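Local structure of CBS domain-containing protein (Pyrococcus horikoshii, 2YZQ) at residues Asp90-Val95 with Arg269-Leu274. The protein is of unknown function but binds S-adenosylmethionine between its C-terminal CBS repeats, which suggests a regulatory or sensory role. Sequence-based numbering, arbitrary orientation.
Sequences DYRRVV and RDFDLL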
ATOM      1  N   ASP A  90      -6.920  -0.339   9.464  1.00 27.81           N
ATOM      2  CA  ASP A  90      -6.148   0.510   8.566  1.00 28.07           C
ATOM      3  C   ASP A  90      -4.694   0.060   8.638  1.00 26.61           C
ATOM      4  O   ASP A  90      -3.779   0.869   8.785  1.00 26.03           O
ATOM      5  CB  ASP A  90      -6.281   1.983   8.968  1.00 29.44           C
ATOM      6  CG  ASP A  90      -5.619   2.924   7.976  1.00 32.06           C
ATOM      7  OD1 ASP A  90      -5.768   2.705   6.754  1.00 33.60           O
ATOM      8  OD2 ASP A  90      -4.958   3.890   8.415  1.00 34.06           O
ATOM      9  N   TYR A  91      -4.499  -1.252   8.545  1.00 25.39           N
ATOM     10  CA  TYR A  91      -3.171  -1.849   8.600  1.00 24.36           C
ATOM     11  C   TYR A  91      -2.978  -2.647   7.311  1.00 22.54           C
ATOM     12  O   TYR A  91      -3.913  -3.279   6.825  1.00 23.46           O
ATOM     13  CB  TYR A  91      -3.062  -2.749   9.835  1.00 24.86           C
ATOM     14  CG  TYR A  91      -1.644  -3.068  10.245  1.00 26.89           C
ATOM     15  CD1 TYR A  91      -0.740  -2.053  10.562  1.00 26.61           C
ATOM     16  CD2 TYR A  91      -1.201  -4.386  10.318  1.00 25.32           C
ATOM     17  CE1 TYR A  91       0.571  -2.346  10.938  1.00 29.03           C
ATOM     18  CE2 TYR A  91       0.100  -4.689  10.691  1.00 27.89           C
ATOM     19  CZ  TYR A  91       0.982  -3.669  10.998  1.00 28.68           C
ATOM     20  OH  TYR A  91       2.273  -3.979  11.356  1.00 31.25           O
ATOM     21  N   ARG A  92      -1.764  -2.618   6.769  1.00 21.81           N
ATOM     22  CA  ARG A  92      -1.470  -3.274   5.497  1.00 20.55           C
ATOM     23  C   ARG A  92      -1.106  -4.752   5.504  1.00 21.81           C
ATOM     24  O   ARG A  92      -0.664  -5.285   4.487  1.00 20.11           O
ATOM     25  CB  ARG A  92      -0.376  -2.491   4.770  1.00 20.88           C
ATOM     26  CG  ARG A  92      -0.776  -1.059   4.426  1.00 21.86           C
ATOM     27  CD  ARG A  92       0.386  -0.295   3.802  1.00 20.47           C
ATOM     28  NE  ARG A  92       0.849  -0.904   2.557  1.00 20.57           N
ATOM     29  CZ  ARG A  92       0.196  -0.842   1.400  1.00 19.70           C
ATOM     30  NH1 ARG A  92      -0.961  -0.190   1.316  1.00 16.95           N
ATOM     31  NH2 ARG A  92       0.700  -1.437   0.326  1.00 19.68           N
ATOM     32  N   ARG A  93      -1.283  -5.421   6.632  1.00 22.35           N
ATOM     33  CA  ARG A  93      -0.966  -6.838   6.668  1.00 23.14           C
ATOM     34  C   ARG A  93      -1.671  -7.545   7.799  1.00 22.37           C
ATOM     35  O   ARG A  93      -2.125  -6.922   8.757  1.00 21.36           O
ATOM     36  CB  ARG A  93       0.545  -7.048   6.794  1.00 27.40           C
ATOM     37  CG  ARG A  93       1.132  -6.603   8.116  1.00 30.36           C
ATOM     38  CD  ARG A  93       2.650  -6.617   8.068  1.00 35.32           C
ATOM     39  NE  ARG A  93       3.169  -5.718   7.040  1.00 38.06           N
ATOM     40  CZ  ARG A  93       2.971  -4.402   7.026  1.00 40.09           C
ATOM     41  NH1 ARG A  93       2.266  -3.822   7.987  1.00 41.35           N
ATOM     42  NH2 ARG A  93       3.475  -3.664   6.048  1.00 42.06           N
ATOM     43  N   VAL A  94      -1.776  -8.861   7.662  1.00 19.77           N
ATOM     44  CA  VAL A  94      -2.399  -9.690   8.675  1.00 18.90           C
ATOM     45  C   VAL A  94      -1.477 -10.876   8.904  1.00 17.74           C
ATOM     46  O   VAL A  94      -0.839 -11.364   7.974  1.00 17.65           O
ATOM     47  CB  VAL A  94      -3.790 -10.211   8.230  1.00 20.58           C
ATOM     48  CG1 VAL A  94      -4.708  -9.036   7.912  1.00 20.41           C
ATOM     49  CG2 VAL A  94      -3.654 -11.127   7.022  1.00 21.21           C
ATOM     50  N   VAL A  95      -1.381 -11.316  10.149  1.00 16.48           N
ATOM     51  CA  VAL A  95      -0.553 -12.466  10.461  1.00 16.88           C
ATOM     52  C   VAL A  95      -1.494 -13.661  10.431  1.00 15.40           C
ATOM     53  O   VAL A  95      -2.614 -13.591  10.940  1.00 15.93           O
ATOM     54  CB  VAL A  95       0.093 -12.349  11.863  1.00 18.38           C
ATOM     55  CG1 VAL A  95       0.907 -13.609  12.171  1.00 18.78           C
ATOM     56  CG2 VAL A  95       0.992 -11.121  11.916  1.00 20.68           C
ATOM     57  N   ARG A 269      -5.918   3.412  -4.752  1.00 10.36           N
ATOM     58  CA  ARG A 269      -4.808   2.847  -3.988  1.00  9.99           C
ATOM     59  C   ARG A 269      -5.016   1.346  -3.907  1.00 10.33           C
ATOM     60  O   ARG A 269      -6.135   0.859  -4.089  1.00 11.26           O
ATOM     61  CB  ARG A 269      -4.797   3.401  -2.556  1.00  9.34           C
ATOM     62  CG  ARG A 269      -4.743   4.932  -2.439  1.00  9.93           C
ATOM     63  CD  ARG A 269      -4.926   5.327  -0.976  1.00 11.88           C
ATOM     64  NE  ARG A 269      -6.246   4.921  -0.505  1.00 12.52           N
ATOM     65  CZ  ARG A 269      -6.564   4.724   0.770  1.00 14.24           C
ATOM     66  NH1 ARG A 269      -5.659   4.894   1.724  1.00 17.39           N
ATOM     67  NH2 ARG A 269      -7.797   4.349   1.091  1.00 15.24           N
ATOM     68  N   ASP A 270      -3.944   0.612  -3.629  1.00 10.35           N
ATOM     69  CA  ASP A 270      -4.069  -0.830  -3.497  1.00 11.33           C
ATOM     70  C   ASP A 270      -5.054  -1.126  -2.368  1.00 11.64           C
ATOM     71  O   ASP A 270      -5.862  -2.050  -2.454  1.00 12.42           O
ATOM     72  CB  ASP A 270      -2.697  -1.488  -3.220  1.00 12.00           C
ATOM     73  CG  ASP A 270      -1.883  -0.787  -2.125  1.00 14.32           C
ATOM     74  OD1 ASP A 270      -2.422   0.049  -1.371  1.00 13.22           O
ATOM     75  OD2 ASP A 270      -0.672  -1.098  -2.004  1.00 14.12           O
ATOM     76  N   PHE A 271      -5.000  -0.305  -1.327  1.00 11.71           N
ATOM     77  CA  PHE A 271      -5.867  -0.455  -0.166  1.00 13.15           C
ATOM     78  C   PHE A 271      -7.342  -0.312  -0.544  1.00 13.49           C
ATOM     79  O   PHE A 271      -8.214  -0.925   0.072  1.00 14.60           O
ATOM     80  CB  PHE A 271      -5.503   0.600   0.886  1.00 14.86           C
ATOM     81  CG  PHE A 271      -5.835   0.197   2.296  1.00 19.33           C
ATOM     82  CD1 PHE A 271      -5.107  -0.804   2.934  1.00 21.62           C
ATOM     83  CD2 PHE A 271      -6.868   0.818   2.989  1.00 22.19           C
ATOM     84  CE1 PHE A 271      -5.402  -1.180   4.246  1.00 22.03           C
ATOM     85  CE2 PHE A 271      -7.174   0.449   4.304  1.00 23.09           C
ATOM     86  CZ  PHE A 271      -6.436  -0.554   4.931  1.00 24.24           C
ATOM     87  N   ASP A 272      -7.621   0.496  -1.563  1.00 12.01           N
ATOM     88  CA  ASP A 272      -8.997   0.709  -1.997  1.00 13.12           C
ATOM     89  C   ASP A 272      -9.556  -0.521  -2.694  1.00 14.14           C
ATOM     90  O   ASP A 272     -10.764  -0.758  -2.685  1.00 14.62           O
ATOM     91  CB  ASP A 272      -9.084   1.915  -2.937  1.00 12.27           C
ATOM     92  CG  ASP A 272      -8.762   3.219  -2.236  1.00 12.48           C
ATOM     93  OD1 ASP A 272      -9.349   3.463  -1.165  1.00 13.46           O
ATOM     94  OD2 ASP A 272      -7.931   3.997  -2.752  1.00 13.11           O
ATOM     95  N   LEU A 273      -8.675  -1.297  -3.311  1.00 14.16           N
ATOM     96  CA  LEU A 273      -9.102  -2.499  -4.009  1.00 15.24           C
ATOM     97  C   LEU A 273      -9.605  -3.563  -3.034  1.00 16.31           C
ATOM     98  O   LEU A 273     -10.373  -4.443  -3.415  1.00 16.88           O
ATOM     99  CB  LEU A 273      -7.949  -3.036  -4.864  1.00 13.86           C
ATOM    100  CG  LEU A 273      -7.567  -2.103  -6.020  1.00 15.07           C
ATOM    101  CD1 LEU A 273      -6.402  -2.694  -6.802  1.00 14.96           C
ATOM    102  CD2 LEU A 273      -8.767  -1.897  -6.933  1.00 16.65           C
ATOM    103  N   LEU A 274      -9.192  -3.468  -1.772  1.00 16.67           N
ATOM    104  CA  LEU A 274      -9.629  -4.428  -0.760  1.00 17.31           C
ATOM    105  C   LEU A 274     -11.146  -4.369  -0.594  1.00 17.71           C
ATOM    106  O   LEU A 274     -11.787  -5.359  -0.253  1.00 17.74           O
ATOM    107  CB  LEU A 274      -8.965  -4.131   0.585  1.00 18.31           C
ATOM    108  CG  LEU A 274      -7.439  -4.233   0.654  1.00 18.61           C
ATOM    109  CD1 LEU A 274      -6.972  -3.818   2.034  1.00 18.55           C
ATOM    110  CD2 LEU A 274      -6.995  -5.658   0.344  1.00 19.85           C
TER
HETATM  111  O   HOH W   1      -5.766   4.321   4.679  1.00 32.78           O
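At a junction between two CBS repeats of one chain, the turn from helix 79-89 into strand 93-97 meets the short, weakly bonded helix 270-273, and the direct hydrogen bonds across the contact are the two of a bidentate salt bridge between Arg92 and Asp270. The guanidinium is end-on: NH1 of Arg92 reaches OD1 of Asp270 at 3.1 Å, while its NH2 holds OD2 of Asp270 at 2.7 Å. Both bonds are nearly straight and lie in the guanidinium plane, but they meet the syn sides of the carboxylate about 30° out of its own plane, evidence of a twisted pairing. CG of Arg92 stands beside the backbone N, and the chain bends at chi3 (61°), which brings the guanidinium across to Asp270. Were Arg92 replaced by an alanine, the buried Asp270 carboxylate would probably lose both of these partners, and the repeats this tie. Beside the bridge, Phe271 directs its ring at the turn. The carbonyl O of Tyr91 lies at the ring edge, near its plane, 3.6 Å from CE1 of Phe271, and OD1 of Asp90 comes equally near CE2 of Phe271. The same Asp90 oxygen accepts from a water, which in turn accepts from NH1 of Arg269. CB of Phe271 sits over the centre of the Arg269 guanidinium, 4.2 Å above its plane, and that group is held side-on by Asp272: NE of Arg269 bonds OD2 of Asp272 at 3.0 Å, and NH2 of Arg269 bonds its OD1 at 2.9 Å. The bound S-adenosylmethionine is about 7 Å from the Arg92 side chain. Asp270 packs against Val109 and Ile113 of helix 109-117 and Met247 of helix 240-250, while the backbone of Arg92 pairs with Val109.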